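Local coordinates for protein C alpha-dehydrogenase (Sphingobium sp. SYK-6, PDB 4YAG) that binds NADH and acts as a short-chain dehydrogenase/reductase, a Calpha-dehydrogenase of the lignin beta-aryl ether cleavage pathway, at residues 65-68 against 69-72; 163-166 against 167-171. All coordinates share one frame; numbering follows the deposited sequence.

Contact 1: 65-68 against 69-72; sequences VSDR and AQMA. With NAI (1,4-dihydronicotinamide adenine dinucleotide), chain C.
Asp67 caps the first turn of helix 68-82 by accepting from Gln70 N through OD1, at 3.0 Å and with a nearly straight N-H...O angle of 162°. The backbone N-H of Gln70 meets OD1 from above the carboxylate plane, 52° out of it. This reach depends on the first torsion: CG stands anti to the backbone N (chi1 -177°), which puts the carboxylate beside Asp67's own carbonyl carbon, on the side of the helix's first amides. Gln70 returns the contact with its aliphatic part, its CG lying 3.4 Å from Asp67 CG, and the two side chains run at about a right angle to one another. OE1 of Gln70 is hydrogen-bonded to the backbone N of Asp64, a residue that binds NADH, so the cap and the loop before it are tied together. With an alanine here in place of Asp67, Gln70 N is likely to lose its capping acceptor and Gln70 CG the carboxylate it packs on.

Backbone bonds continue the turn, from Met71 N to Asp67 O and from Ala72 N to Arg68 O. The close-packed side is the buried one. Met71, bent at chi2 and chi3, places CG 3.6 Å from Val65 O, while its sulfur comes to 3.9 Å from Val65 CA; beyond them lie Leu63 and Ala125. The solvent side is looser, and there Ala69 is exposed. Arg68 runs out separately to Asn121 and to Asp109 (salt bridge) and Tyr105 (cation-pi) of the second subunit.

Val65 faces the cofactor. Its N donates to N1A of the adenine at 3.1 Å, and CG1 and CG2 both approach that same ring nitrogen. An N-capped helix following a loop whose backbone N donates to adenine N1A is the arrangement after the third strand of the Rossmann fold in short-chain dehydrogenases.

Contact 2: 163-166 against 167-171; sequences AAVI and TLTET
Val165 O takes two bonds from Thr169: OG1 donates at 2.8 Å and the backbone N at 3.0 Å, reaching the carbonyl oxygen from opposite faces of its plane. The hydroxyl can do so because it stands beside its own backbone N, anti to the carbonyl carbon (chi1 -53°), and thus folds back along the helix. Asn141 ND2 also bonds to this OG1, linking the helix to strand 137-142.

Two residues on, Thr171 OG1 donates to Leu168 O, three residues back, at 3.0 Å, but from above the carbonyl plane and at a C=O...O angle of only 113°. Thr167 works differently: its OG1 meets Ala163 O through a shared water, beside the direct bond from Thr167 N to Ala163 O.

These bonds lie within helix 156-177, the crossover helix of the beta-alpha-beta unit between strands 137-142 and 181-187, in the helix that also carries the NADH-binding Tyr158 and Lys162. Leu168 N to Ala164 O, at 2.8 Å, and Glu170 N to Ile166 O are regular i to i+4 bonds of that helix.

Outward from the backbone, Glu170 lies side by side with Ile166. Its CG passes 3.3 Å from Ile166 O and OE2 reaches 3.9 Å from Ile166 CG2, while the carboxylate goes on to Tyr248 and to a salt bridge with Arg262 of the second subunit. Ile166 packs on Val185 and Met187 of strand 181-187. Leu168 sits against Ile120 and Ile123 of helix 105-133 and Trp108 of the second subunit; Ala163 packs on Thr167 of the second subunit, and Thr167 on its Ala163.

Contact 1 is partly buried, with an exposed Ala69, whereas every touching residue of contact 2 is buried. Their centres lie 20 Å apart and their nearest atoms about 11 Å, so they do not touch; helix 105-133 packs against both. The chemistry follows position: 65-72 starts a helix, where a side-chain carboxylate accepts from a first-turn amide, while 163-171 is mid-helix, where a threonine hydroxyl adds a second bond to a carbonyl, Val165 O, that already takes a backbone N-H. Both end in a salt bridge to the second subunit, with an arginine supplied by contact 1 and a glutamate by contact 2. Of the two, only 65-72 bonds directly to the cofactor.

Contact 1: 65-68 against 69-72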
loop_
_atom_site.group_PDB
_atom_site.type_symbol
_atom_site.label_atom_id
_atom_site.label_comp_id
_atom_site.label_asym_id
_atom_site.label_seq_id
_atom_site.Cartn_x
_atom_site.Cartn_y
_atom_site.Cartn_z
ATOM N N VAL A 65 2.011 16.986 3.948
ATOM C CA VAL A 65 2.735 15.803 4.452
ATOM C C VAL A 65 3.449 15.035 3.346
ATOM O O VAL A 65 4.347 14.231 3.626
ATOM C CB VAL A 65 1.823 14.825 5.232
ATOM C CG1 VAL A 65 1.299 15.491 6.508
ATOM C CG2 VAL A 65 0.672 14.324 4.360
ATOM N N SER A 66 3.059 15.285 2.101
ATOM C CA SER A 66 3.668 14.586 0.968
ATOM C C SER A 66 4.871 15.342 0.410
ATOM O O SER A 66 5.486 14.927 -0.576
ATOM C CB SER A 66 2.639 14.261 -0.120
ATOM O OG SER A 66 2.124 15.412 -0.734
ATOM N N ASP A 67 5.232 16.450 1.057
ATOM C CA ASP A 67 6.409 17.232 0.672
ATOM C C ASP A 67 7.528 16.931 1.673
ATOM O O ASP A 67 7.500 17.377 2.835
ATOM C CB ASP A 67 6.065 18.724 0.622
ATOM C CG ASP A 67 7.225 19.590 0.146
ATOM O OD1 ASP A 67 8.389 19.340 0.545
ATOM O OD2 ASP A 67 6.954 20.573 -0.591
ATOM N N ARG A 68 8.510 16.148 1.244
ATOM C CA ARG A 68 9.537 15.670 2.174
ATOM C C ARG A 68 10.413 16.783 2.737
ATOM O O ARG A 68 10.840 16.713 3.908
ATOM C CB ARG A 68 10.387 14.575 1.529
ATOM C CG ARG A 68 9.598 13.292 1.322
ATOM C CD ARG A 68 10.360 12.321 0.446
ATOM N NE ARG A 68 9.645 11.065 0.332
ATOM C CZ ARG A 68 9.942 10.114 -0.555
ATOM N NH1 ARG A 68 10.906 10.300 -1.440
ATOM N NH2 ARG A 68 9.241 8.999 -0.567
ATOM N N ALA A 69 10.713 17.790 1.915
ATOM C CA ALA A 69 11.486 18.926 2.382
ATOM C C ALA A 69 10.725 19.636 3.498
ATOM O O ALA A 69 11.304 20.016 4.519
ATOM C CB ALA A 69 11.782 19.883 1.236
ATOM N N GLN A 70 9.421 19.816 3.319
ATOM C CA GLN A 70 8.616 20.496 4.347
ATOM C C GLN A 70 8.516 19.678 5.627
ATOM O O GLN A 70 8.472 20.218 6.732
ATOM C CB GLN A 70 7.195 20.787 3.840
ATOM C CG GLN A 70 7.150 21.828 2.767
ATOM C CD GLN A 70 5.773 22.464 2.610
ATOM O OE1 GLN A 70 4.746 21.804 2.708
ATOM N NE2 GLN A 70 5.757 23.768 2.375
ATOM N N MET A 71 8.500 18.351 5.489
ATOM C CA MET A 71 8.498 17.493 6.654
ATOM C C MET A 71 9.826 17.516 7.415
ATOM O O MET A 71 9.816 17.497 8.650
ATOM C CB MET A 71 8.102 16.062 6.276
ATOM C CG MET A 71 6.654 15.956 5.845
ATOM S SD MET A 71 5.485 16.207 7.200
ATOM C CE MET A 71 5.564 14.588 7.967
ATOM N N ALA A 72 10.961 17.609 6.709
ATOM C CA ALA A 72 12.237 17.757 7.369
ATOM C C ALA A 72 12.310 19.101 8.114
ATOM O O ALA A 72 12.824 19.186 9.240
ATOM C CB ALA A 72 13.381 17.663 6.372
HETATM P PA NAI C . -10.606 16.113 8.192
HETATM O O1A NAI C . -10.561 16.596 6.769
HETATM O O2A NAI C . -11.630 16.758 9.104
HETATM O O5B NAI C . -9.188 16.248 8.858
HETATM C C5B NAI C . -8.041 15.998 8.099
HETATM C C4B NAI C . -7.168 17.188 8.143
HETATM O O4B NAI C . -5.954 16.768 7.440
HETATM C C3B NAI C . -7.679 18.401 7.500
HETATM O O3B NAI C . -7.607 19.552 8.367
HETATM C C2B NAI C . -6.879 18.548 6.301
HETATM O O2B NAI C . -6.714 19.908 5.873
HETATM C C1B NAI C . -5.614 17.881 6.606
HETATM N N9A NAI C . -4.888 17.445 5.443
HETATM C C8A NAI C . -5.379 16.850 4.299
HETATM N N7A NAI C . -4.387 16.645 3.422
HETATM C C5A NAI C . -3.213 17.088 3.973
HETATM C C6A NAI C . -1.877 17.151 3.573
HETATM N N6A NAI C . -1.517 16.738 2.283
HETATM N N1A NAI C . -0.940 17.670 4.407
HETATM C C2A NAI C . -1.295 18.129 5.630
HETATM N N3A NAI C . -2.564 18.095 6.064
HETATM C C4A NAI C . -3.532 17.593 5.264
HETATM O O3 NAI C . -10.927 14.566 8.050
HETATM P PN NAI C . -10.735 13.343 9.083
HETATM O O1N NAI C . -10.532 13.809 10.519
HETATM O O2N NAI C . -11.957 12.482 8.881
HETATM O O5D NAI C . -9.410 12.612 8.540
HETATM C C5D NAI C . -8.379 12.153 9.418
HETATM C C4D NAI C . -7.972 10.777 9.038
HETATM O O4D NAI C . -9.058 9.854 9.419
HETATM C C3D NAI C . -7.743 10.580 7.603
HETATM O O3D NAI C . -6.517 9.842 7.420
HETATM C C2D NAI C . -8.886 9.806 7.126
HETATM O O2D NAI C . -8.538 9.020 5.979
HETATM C C1D NAI C . -9.233 8.962 8.254
HETATM N N1N NAI C . -10.529 8.403 8.361
HETATM C C2N NAI C . -11.663 9.145 8.589
HETATM C C3N NAI C . -12.887 8.508 8.712
HETATM C C7N NAI C . -14.132 9.288 8.963
HETATM O O7N NAI C . -15.263 8.758 8.932
HETATM N N7N NAI C . -13.977 10.692 9.339
HETATM C C4N NAI C . -13.001 7.131 8.618
HETATM C C5N NAI C . -11.844 6.395 8.444
HETATM C C6N NAI C . -10.630 7.022 8.330
#

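Contact 2: 163-166 against 167-171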
loop_
_atom_site.group_PDB
_atom_site.type_symbol
_atom_site.label_atom_id
_atom_site.label_comp_id
_atom_site.label_asym_id
_atom_site.label_seq_id
_atom_site.Cartn_x
_atom_site.Cartn_y
_atom_site.Cartn_z
ATOM N N ALA A 163 -4.979 -0.055 3.656
ATOM C CA ALA A 163 -4.476 -1.392 3.974
ATOM C C ALA A 163 -2.972 -1.369 4.197
ATOM O O ALA A 163 -2.437 -1.999 5.114
ATOM C CB ALA A 163 -4.814 -2.359 2.861
ATOM N N ALA A 164 -2.278 -0.629 3.340
ATOM C CA ALA A 164 -0.836 -0.501 3.452
ATOM C C ALA A 164 -0.427 0.141 4.780
ATOM O O ALA A 164 0.571 -0.244 5.365
ATOM C CB ALA A 164 -0.267 0.289 2.295
ATOM N N VAL A 165 -1.181 1.137 5.234
ATOM C CA VAL A 165 -0.853 1.779 6.500
ATOM C C VAL A 165 -0.975 0.820 7.679
ATOM O O VAL A 165 -0.191 0.869 8.635
ATOM C CB VAL A 165 -1.752 3.025 6.711
ATOM C CG1 VAL A 165 -1.555 3.611 8.122
ATOM C CG2 VAL A 165 -1.428 4.062 5.668
ATOM N N ILE A 166 -1.967 -0.060 7.635
ATOM C CA ILE A 166 -2.110 -1.038 8.689
ATOM C C ILE A 166 -0.850 -1.929 8.740
ATOM O O ILE A 166 -0.248 -2.125 9.787
ATOM C CB ILE A 166 -3.381 -1.887 8.487
ATOM C CG1 ILE A 166 -4.637 -1.007 8.603
ATOM C CG2 ILE A 166 -3.395 -3.030 9.482
ATOM C CD1 ILE A 166 -5.919 -1.706 8.153
ATOM N N THR A 167 -0.458 -2.470 7.585
ATOM C CA THR A 167 0.705 -3.358 7.518
ATOM C C THR A 167 1.988 -2.610 7.884
ATOM O O THR A 167 2.838 -3.136 8.587
ATOM C CB THR A 167 0.798 -3.975 6.129
ATOM O OG1 THR A 167 -0.394 -4.740 5.904
ATOM C CG2 THR A 167 2.024 -4.881 5.986
ATOM N N LEU A 168 2.129 -1.387 7.382
ATOM C CA LEU A 168 3.273 -0.543 7.732
ATOM C C LEU A 168 3.432 -0.484 9.242
ATOM O O LEU A 168 4.528 -0.653 9.788
ATOM C CB LEU A 168 3.054 0.851 7.147
ATOM C CG LEU A 168 4.006 1.960 7.612
ATOM C CD1 LEU A 168 5.417 1.667 7.100
ATOM C CD2 LEU A 168 3.527 3.317 7.168
ATOM N N THR A 169 2.329 -0.221 9.925
ATOM C CA THR A 169 2.374 -0.019 11.366
ATOM C C THR A 169 2.776 -1.312 12.067
ATOM O O THR A 169 3.600 -1.323 12.984
ATOM C CB THR A 169 1.035 0.484 11.906
ATOM O OG1 THR A 169 0.616 1.635 11.171
ATOM C CG2 THR A 169 1.166 0.842 13.372
ATOM N N GLU A 170 2.210 -2.433 11.634
ATOM C CA GLU A 170 2.559 -3.714 12.210
ATOM C C GLU A 170 4.056 -4.014 12.044
ATOM O O GLU A 170 4.744 -4.481 12.966
ATOM C CB GLU A 170 1.779 -4.830 11.501
ATOM C CG GLU A 170 0.296 -4.803 11.720
ATOM C CD GLU A 170 -0.454 -5.784 10.808
ATOM O OE1 GLU A 170 0.142 -6.276 9.822
ATOM O OE2 GLU A 170 -1.643 -6.061 11.095
ATOM N N THR A 171 4.571 -3.746 10.857
ATOM C CA THR A 171 5.937 -4.137 10.563
ATOM C C THR A 171 6.963 -3.285 11.277
ATOM O O THR A 171 8.025 -3.798 11.647
ATOM C CB THR A 171 6.213 -4.136 9.043
ATOM O OG1 THR A 171 6.160 -2.791 8.521
ATOM C CG2 THR A 171 5.216 -5.040 8.346
HETATM O O HOH W 1 -3.321 -4.935 5.957
#